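Local structure of putative O-GlcNAcase nagJ (Clostridium perfringens, 6PV5) at residues A190-F195 with G433-P438; A219-P224 with D259-I264; F299-D304 with K333-V338. The protein probably acts, as other family 84 glycoside hydrolases do, as a hexosaminidase, here represented by the part that holds its catalytic barrel. All coordinates share one frame; numbering follows the deposited sequence.

Interaction 1 of 3, residues A190-F195 with G433-P438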
# COMPACT_ATOMS: atom_id res chain seq x y z
N ALA A 190 -5.97 4.17 0.72
CA ALA A 190 -6.20 3.55 2.02
C ALA A 190 -5.43 2.23 2.12
O ALA A 190 -4.98 1.65 1.13
CB ALA A 190 -7.68 3.27 2.18
N VAL A 191 -5.34 1.76 3.36
CA VAL A 191 -5.00 0.38 3.66
C VAL A 191 -6.17 -0.17 4.46
O VAL A 191 -6.67 0.53 5.33
CB VAL A 191 -3.67 0.32 4.45
CG1 VAL A 191 -3.30 -1.09 4.91
CG2 VAL A 191 -2.53 0.94 3.66
N VAL A 192 -6.62 -1.39 4.13
CA VAL A 192 -7.63 -2.07 4.92
C VAL A 192 -6.95 -3.21 5.67
O VAL A 192 -6.17 -3.95 5.09
CB VAL A 192 -8.82 -2.59 4.08
CG1 VAL A 192 -8.38 -3.50 2.92
CG2 VAL A 192 -9.88 -3.27 4.96
N GLU A 193 -7.23 -3.33 6.97
CA GLU A 193 -6.88 -4.55 7.68
C GLU A 193 -7.88 -5.65 7.33
O GLU A 193 -8.76 -5.98 8.12
CB GLU A 193 -6.77 -4.29 9.19
CG GLU A 193 -6.08 -5.42 9.93
CD GLU A 193 -5.65 -5.19 11.38
OE1 GLU A 193 -5.63 -6.17 12.13
OE2 GLU A 193 -5.31 -4.05 11.75
N GLY A 194 -7.72 -6.26 6.15
CA GLY A 194 -8.73 -7.20 5.69
C GLY A 194 -8.22 -8.62 5.48
O GLY A 194 -8.88 -9.40 4.81
N PHE A 195 -7.07 -8.99 6.06
CA PHE A 195 -6.59 -10.37 5.95
C PHE A 195 -7.23 -11.24 7.03
O PHE A 195 -7.56 -10.73 8.11
CB PHE A 195 -5.07 -10.43 6.14
CG PHE A 195 -4.59 -9.55 7.26
CD1 PHE A 195 -4.65 -9.99 8.58
CD2 PHE A 195 -4.13 -8.27 7.00
CE1 PHE A 195 -4.23 -9.18 9.61
CE2 PHE A 195 -3.73 -7.45 8.04
CZ PHE A 195 -3.80 -7.90 9.34
N GLY A 433 -11.04 5.53 -5.55
CA GLY A 433 -10.37 5.04 -4.36
C GLY A 433 -9.45 3.85 -4.66
O GLY A 433 -9.81 2.96 -5.43
N PHE A 434 -8.28 3.86 -4.03
CA PHE A 434 -7.36 2.74 -4.08
C PHE A 434 -7.07 2.23 -2.66
O PHE A 434 -6.62 2.98 -1.80
CB PHE A 434 -6.11 3.13 -4.87
CG PHE A 434 -5.10 2.01 -4.95
CD1 PHE A 434 -5.42 0.83 -5.60
CD2 PHE A 434 -3.84 2.15 -4.39
CE1 PHE A 434 -4.50 -0.21 -5.67
CE2 PHE A 434 -2.93 1.10 -4.45
CZ PHE A 434 -3.26 -0.08 -5.09
N ILE A 435 -7.36 0.95 -2.42
CA ILE A 435 -7.29 0.36 -1.09
C ILE A 435 -6.42 -0.90 -1.14
O ILE A 435 -6.71 -1.84 -1.87
CB ILE A 435 -8.71 0.02 -0.60
CG1 ILE A 435 -9.63 1.24 -0.64
CG2 ILE A 435 -8.67 -0.62 0.78
CD1 ILE A 435 -11.04 0.89 -1.03
N VAL A 436 -5.34 -0.89 -0.35
CA VAL A 436 -4.41 -2.00 -0.26
C VAL A 436 -4.80 -2.93 0.88
O VAL A 436 -5.03 -2.47 2.00
CB VAL A 436 -2.98 -1.50 -0.04
CG1 VAL A 436 -2.02 -2.67 0.18
CG2 VAL A 436 -2.54 -0.62 -1.20
N ASN A 437 -4.95 -4.21 0.56
CA ASN A 437 -5.13 -5.25 1.56
C ASN A 437 -3.77 -5.90 1.81
O ASN A 437 -3.20 -6.52 0.91
CB ASN A 437 -6.17 -6.28 1.12
CG ASN A 437 -6.67 -7.16 2.24
OD1 ASN A 437 -6.45 -6.86 3.42
ND2 ASN A 437 -7.31 -8.27 1.91
N PRO A 438 -3.17 -5.71 3.00
CA PRO A 438 -1.79 -6.14 3.25
C PRO A 438 -1.78 -7.54 3.86
O PRO A 438 -2.83 -8.17 4.02
CB PRO A 438 -1.31 -5.06 4.24
CG PRO A 438 -2.57 -4.82 5.11
CD PRO A 438 -3.73 -4.96 4.15
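Ala190 and Val191 pair in parallel with Ile435 and Val436 at the seam of a (beta/alpha)8 barrel, where the eighth strand, 431-436, returns to the first, 188-192. Three backbone hydrogen bonds close the seam. Ala190 N donates to Phe434 O at 2.9 Å, and two bonds of similar length follow, Val436 N to Ala190 O and Val192 N to Val436 O. The axes of these short strands cross at 41°, and the CA atoms of Val192 and Asn437 stand farther apart than those of the two pairs before them. Here the loops begin, and the side chain of Asn437 adds bonds of its own. ND2 is held chiefly by Asn404 OD1, in the loop after strand 399-403. With CG anti to the backbone N (chi1 -165°), the amide also extends to Gly194: OD1 accepts a weak bond from Gly194 N at 3.1 Å, and ND2 gives a weak, long one to Gly194 O. An asparagine suits the place because one flat group offers both acceptor and donor to the same residue.

Apolar side chains fill both faces. On the barrel's inner side, Val192 CG1 lies against Ile435 CG2 at 3.6 Å, branched residues meeting obliquely, while the small Ala190 leaves room for Ile435 CG1. On the outer side Val191 CG1 touches Pro438 CG at 3.8 Å. Phe195 crosses that proline at about a right angle, its CD2 3.3 Å from Pro438 O. This is the C-terminal end of the strands, where barrel enzymes carry their active sites; consistent with that, the side chain of Asn437 is about 9 Å from that of Asp305, the predicted proton donor.

Strands 219-222 and 399-403 flank the pair, Ile221 and Met400 meeting its inner side chains, while Thr449 of helix 446-457 packs on Val191 and Val436 from outside.

Interaction 2 of 3, residues A219-P224 with D259-I264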
# COMPACT_ATOMS: atom_id res chain seq x y z
N ALA A 219 -6.25 7.11 4.50
CA ALA A 219 -7.26 6.36 5.23
C ALA A 219 -6.75 5.01 5.71
O ALA A 219 -5.95 4.35 5.05
CB ALA A 219 -8.49 6.18 4.37
N TYR A 220 -7.30 4.58 6.84
CA TYR A 220 -7.09 3.25 7.38
C TYR A 220 -8.45 2.64 7.67
O TYR A 220 -9.20 3.14 8.50
CB TYR A 220 -6.22 3.34 8.64
CG TYR A 220 -6.20 2.10 9.49
CD1 TYR A 220 -5.73 0.89 8.99
CD2 TYR A 220 -6.65 2.13 10.80
CE1 TYR A 220 -5.73 -0.25 9.77
CE2 TYR A 220 -6.63 1.00 11.60
CZ TYR A 220 -6.17 -0.20 11.09
OH TYR A 220 -6.15 -1.32 11.87
N ILE A 221 -8.76 1.53 6.98
CA ILE A 221 -10.03 0.87 7.19
C ILE A 221 -9.88 -0.21 8.25
O ILE A 221 -9.27 -1.27 8.03
CB ILE A 221 -10.66 0.36 5.87
CG1 ILE A 221 -10.75 1.48 4.83
CG2 ILE A 221 -12.02 -0.26 6.13
CD1 ILE A 221 -11.30 1.04 3.50
N TYR A 222 -10.45 0.06 9.42
CA TYR A 222 -10.41 -0.85 10.54
C TYR A 222 -11.45 -1.95 10.35
O TYR A 222 -12.63 -1.78 10.67
CB TYR A 222 -10.56 -0.06 11.84
CG TYR A 222 -10.45 -0.90 13.09
CD1 TYR A 222 -9.21 -1.21 13.64
CD2 TYR A 222 -11.58 -1.37 13.73
CE1 TYR A 222 -9.10 -1.99 14.78
CE2 TYR A 222 -11.49 -2.14 14.88
CZ TYR A 222 -10.25 -2.42 15.42
OH TYR A 222 -10.17 -3.19 16.56
N ALA A 223 -11.00 -3.10 9.84
CA ALA A 223 -11.94 -4.16 9.52
C ALA A 223 -11.44 -5.53 10.01
O ALA A 223 -11.61 -6.53 9.33
CB ALA A 223 -12.23 -4.15 8.04
N PRO A 224 -10.89 -5.65 11.25
CA PRO A 224 -10.21 -6.88 11.65
C PRO A 224 -11.22 -8.00 11.82
O PRO A 224 -12.15 -7.89 12.63
CB PRO A 224 -9.57 -6.55 13.01
CG PRO A 224 -9.76 -5.05 13.20
CD PRO A 224 -10.94 -4.66 12.34
N ASP A 259 -7.91 9.18 7.72
CA ASP A 259 -9.27 8.85 8.12
C ASP A 259 -9.31 7.46 8.73
O ASP A 259 -9.00 6.47 8.06
CB ASP A 259 -10.27 8.88 6.96
CG ASP A 259 -10.50 10.29 6.44
OD1 ASP A 259 -10.59 11.21 7.28
OD2 ASP A 259 -10.60 10.45 5.20
N PHE A 260 -9.70 7.41 10.01
CA PHE A 260 -10.02 6.15 10.63
C PHE A 260 -11.42 5.77 10.18
O PHE A 260 -12.40 6.42 10.56
CB PHE A 260 -9.94 6.25 12.16
CG PHE A 260 -10.09 4.93 12.86
CD1 PHE A 260 -11.33 4.42 13.16
CD2 PHE A 260 -8.97 4.21 13.25
CE1 PHE A 260 -11.46 3.20 13.82
CE2 PHE A 260 -9.09 2.99 13.90
CZ PHE A 260 -10.34 2.50 14.20
N VAL A 261 -11.50 4.70 9.38
CA VAL A 261 -12.77 4.21 8.87
C VAL A 261 -13.16 2.98 9.68
O VAL A 261 -12.45 1.97 9.68
CB VAL A 261 -12.70 3.90 7.36
CG1 VAL A 261 -14.04 3.48 6.81
CG2 VAL A 261 -12.15 5.08 6.57
N PHE A 262 -14.31 3.04 10.35
CA PHE A 262 -14.77 1.87 11.08
C PHE A 262 -15.72 1.05 10.21
O PHE A 262 -16.74 1.57 9.73
CB PHE A 262 -15.46 2.26 12.39
CG PHE A 262 -15.74 1.06 13.26
CD1 PHE A 262 -14.85 0.69 14.26
CD2 PHE A 262 -16.85 0.27 13.05
CE1 PHE A 262 -15.07 -0.43 15.05
CE2 PHE A 262 -17.09 -0.84 13.86
CZ PHE A 262 -16.19 -1.19 14.84
N ALA A 263 -15.41 -0.25 10.06
CA ALA A 263 -16.18 -1.14 9.23
C ALA A 263 -17.08 -2.02 10.09
O ALA A 263 -16.62 -2.57 11.09
CB ALA A 263 -15.28 -1.99 8.35
N ILE A 264 -18.33 -2.18 9.65
CA ILE A 264 -19.34 -3.01 10.30
C ILE A 264 -19.78 -4.09 9.31
O ILE A 264 -20.10 -3.78 8.17
CB ILE A 264 -20.54 -2.13 10.71
CG1 ILE A 264 -20.10 -0.93 11.54
CG2 ILE A 264 -21.56 -2.97 11.47
CD1 ILE A 264 -21.17 0.12 11.74
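Tyr220 is gripped through both its backbone polar atoms: its N donates to Asp259 O at 2.8 Å and its O accepts from Val261 N at 2.9 Å, each with an N-H...O angle of 172°. The pattern continues with Tyr222 N to Val261 O at 2.8 Å and ends in a longer bond, Ala263 N to Tyr222 O at 3.2 Å. The N and O of Ile221 face the first strand and bond to Val191 and Glu193. These are the second and third strands of the barrel, joined by helix 243-255 in a beta-alpha-beta crossover. Ile221 and Val261 point into the barrel, CG1 against CB at 4.0 Å, whereas Tyr220, Tyr222, Phe260 and Phe262 form an aromatic cluster outside, where large rings pack against helices 202-214 and 243-255. With CG anti to the backbone N in both (Phe260 chi1 -173°), Phe260 and Tyr222 lie side by side, their rings nearly parallel but slid apart, Phe260 CZ 3.5 Å from Tyr222 CB. Phe260 CE2 comes to the edge of the Tyr220 ring. Tyrosine suits its places because the buried hydroxyls are satisfied: Tyr220 OH bonds Glu193 OE2, and Tyr222 OH bonds Asp227 OD2 and Arg245 NH1.

Interaction 3 of 3, residues F299-D304 with K333-V338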
# COMPACT_ATOMS: atom_id res chain seq x y z
N PHE A 299 -17.27 5.69 8.12
CA PHE A 299 -17.92 4.42 8.38
C PHE A 299 -18.02 3.61 7.08
O PHE A 299 -18.06 4.17 5.98
CB PHE A 299 -19.33 4.62 8.94
CG PHE A 299 -19.37 5.43 10.22
CD1 PHE A 299 -19.18 6.80 10.20
CD2 PHE A 299 -19.58 4.80 11.43
CE1 PHE A 299 -19.20 7.54 11.38
CE2 PHE A 299 -19.60 5.54 12.61
CZ PHE A 299 -19.41 6.90 12.58
N ALA A 300 -18.10 2.29 7.24
CA ALA A 300 -18.30 1.40 6.11
C ALA A 300 -19.21 0.29 6.59
O ALA A 300 -19.08 -0.16 7.73
CB ALA A 300 -16.97 0.86 5.61
N ILE A 301 -20.16 -0.08 5.74
CA ILE A 301 -20.96 -1.26 6.01
C ILE A 301 -20.67 -2.26 4.90
O ILE A 301 -20.86 -1.95 3.72
CB ILE A 301 -22.46 -0.92 6.11
CG1 ILE A 301 -22.74 0.24 7.07
CG2 ILE A 301 -23.27 -2.16 6.45
CD1 ILE A 301 -24.21 0.60 7.20
N LEU A 302 -20.25 -3.47 5.30
CA LEU A 302 -19.74 -4.47 4.37
C LEU A 302 -20.77 -5.59 4.22
O LEU A 302 -21.32 -6.03 5.23
CB LEU A 302 -18.44 -5.02 4.98
CG LEU A 302 -17.12 -4.33 4.62
CD1 LEU A 302 -17.19 -2.83 4.39
CD2 LEU A 302 -16.00 -4.68 5.59
N TRP A 303 -21.03 -6.05 2.98
CA TRP A 303 -21.80 -7.28 2.79
C TRP A 303 -20.96 -8.40 2.17
O TRP A 303 -21.50 -9.38 1.68
CB TRP A 303 -23.06 -7.03 1.96
CG TRP A 303 -23.86 -5.85 2.42
CD1 TRP A 303 -23.82 -4.58 1.92
CD2 TRP A 303 -24.80 -5.83 3.51
NE1 TRP A 303 -24.68 -3.77 2.61
CE2 TRP A 303 -25.31 -4.51 3.59
CE3 TRP A 303 -25.29 -6.79 4.41
CZ2 TRP A 303 -26.27 -4.14 4.53
CZ3 TRP A 303 -26.23 -6.42 5.35
CH2 TRP A 303 -26.70 -5.11 5.40
N ASP A 304 -19.63 -8.24 2.13
CA ASP A 304 -18.81 -9.27 1.52
C ASP A 304 -18.91 -10.56 2.33
O ASP A 304 -18.90 -10.54 3.56
CB ASP A 304 -17.34 -8.84 1.36
CG ASP A 304 -16.62 -8.56 2.67
OD1 ASP A 304 -17.14 -7.75 3.46
OD2 ASP A 304 -15.54 -9.14 2.89
N LYS A 333 -17.99 11.52 6.95
CA LYS A 333 -17.64 11.46 5.53
C LYS A 333 -18.58 10.48 4.82
O LYS A 333 -19.36 9.78 5.48
CB LYS A 333 -16.15 11.11 5.38
CG LYS A 333 -15.19 12.10 6.02
CD LYS A 333 -13.86 12.21 5.30
N PRO A 334 -18.56 10.39 3.47
CA PRO A 334 -19.44 9.47 2.73
C PRO A 334 -19.33 8.03 3.22
O PRO A 334 -18.26 7.59 3.62
CB PRO A 334 -18.92 9.60 1.29
CG PRO A 334 -18.41 11.03 1.24
CD PRO A 334 -17.71 11.19 2.58
N LEU A 335 -20.46 7.31 3.23
CA LEU A 335 -20.50 5.91 3.62
C LEU A 335 -19.77 5.09 2.56
O LEU A 335 -19.73 5.48 1.39
CB LEU A 335 -21.96 5.48 3.69
CG LEU A 335 -22.22 4.02 4.07
CD1 LEU A 335 -21.76 3.74 5.49
CD2 LEU A 335 -23.70 3.68 3.94
N ILE A 336 -19.19 3.96 2.99
CA ILE A 336 -18.45 3.07 2.11
C ILE A 336 -19.09 1.70 2.23
O ILE A 336 -19.50 1.31 3.32
CB ILE A 336 -16.97 3.02 2.53
CG1 ILE A 336 -16.27 4.35 2.26
CG2 ILE A 336 -16.26 1.83 1.89
CD1 ILE A 336 -14.87 4.44 2.85
N THR A 337 -19.21 0.98 1.10
CA THR A 337 -19.77 -0.36 1.18
C THR A 337 -18.99 -1.32 0.27
O THR A 337 -18.19 -0.89 -0.55
CB THR A 337 -21.27 -0.37 0.85
OG1 THR A 337 -21.81 -1.63 1.23
CG2 THR A 337 -21.59 -0.13 -0.61
N VAL A 338 -19.27 -2.62 0.44
CA VAL A 338 -18.81 -3.64 -0.49
C VAL A 338 -19.95 -4.62 -0.70
O VAL A 338 -20.54 -5.12 0.26
CB VAL A 338 -17.50 -4.34 -0.05
CG1 VAL A 338 -17.66 -5.08 1.27
CG2 VAL A 338 -17.01 -5.34 -1.10
O HOH W 1 -18.46 7.45 6.39
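Thr337 turns its hydroxyl back onto the neighbouring strand and donates to Ile301 O at 2.7 Å, almost straight in line with the carbonyl. OG1 stands opposite the backbone N about the CA-CB bond (chi1 -167°), which brings it to the end of the Ile301 carbonyl. Threonine suits the place because its hydroxyl donates to a buried carbonyl while its carbon part sits in apolar surroundings, beside Leu318 and Val370. Trp303 crosses it obliquely, CD1 coming to 3.6 Å from OG1. The indole meets Val338 O at its edge, and the backbone N of Trp303 donates to that same oxygen at 2.9 Å.

These are the fourth and fifth strands of the (beta/alpha)8 barrel, linked by helix 311-326, whose Leu318 packs on Trp303 and Thr337 from outside. Towards the barrel's interior, Ala300 and Ile336 stand beside each other with their CB atoms 3.8 Å apart; the small alanine allows the beta-branched isoleucine to come close. Farther along, Val338 rests its CG1, which lies between its own backbone N and carbonyl carbon (chi1 62°), against two neighbours. One is Leu302, whose CG is only 3.5 Å away, a tight contact; the other is Asp304, with OD1 at the same distance. Asp304 directly precedes Asp305, the predicted proton donor, and their side chains are about 3 Å apart, so this valine packs beside the probable catalytic site. At the far end of the strands a water accepts from Phe299 N and lies within hydrogen-bonding distance of Lys333 O, while Ile336 N donates to Phe299 O.

After an N-terminal domain with a mixed sheet, the chain enters the barrel at strand 188-192, which carries 190-195, the first segment of interaction 1; its partner comes more than 230 residues later. Within that long excursion interaction 2 closes a short loop, strand to helix to strand, and interaction 3 then closes another of the same kind; these two follow in series without crossing. Only at 433-438 does the eighth strand return and interaction 1 seal the ring. Strands 188-192 and 219-222 are neighbours, which joins interactions 1 and 2, as are 259-264 and 298-302, which joins interactions 2 and 3. Together they run through strands eight, one, two, three, four and five of one continuous parallel sheet.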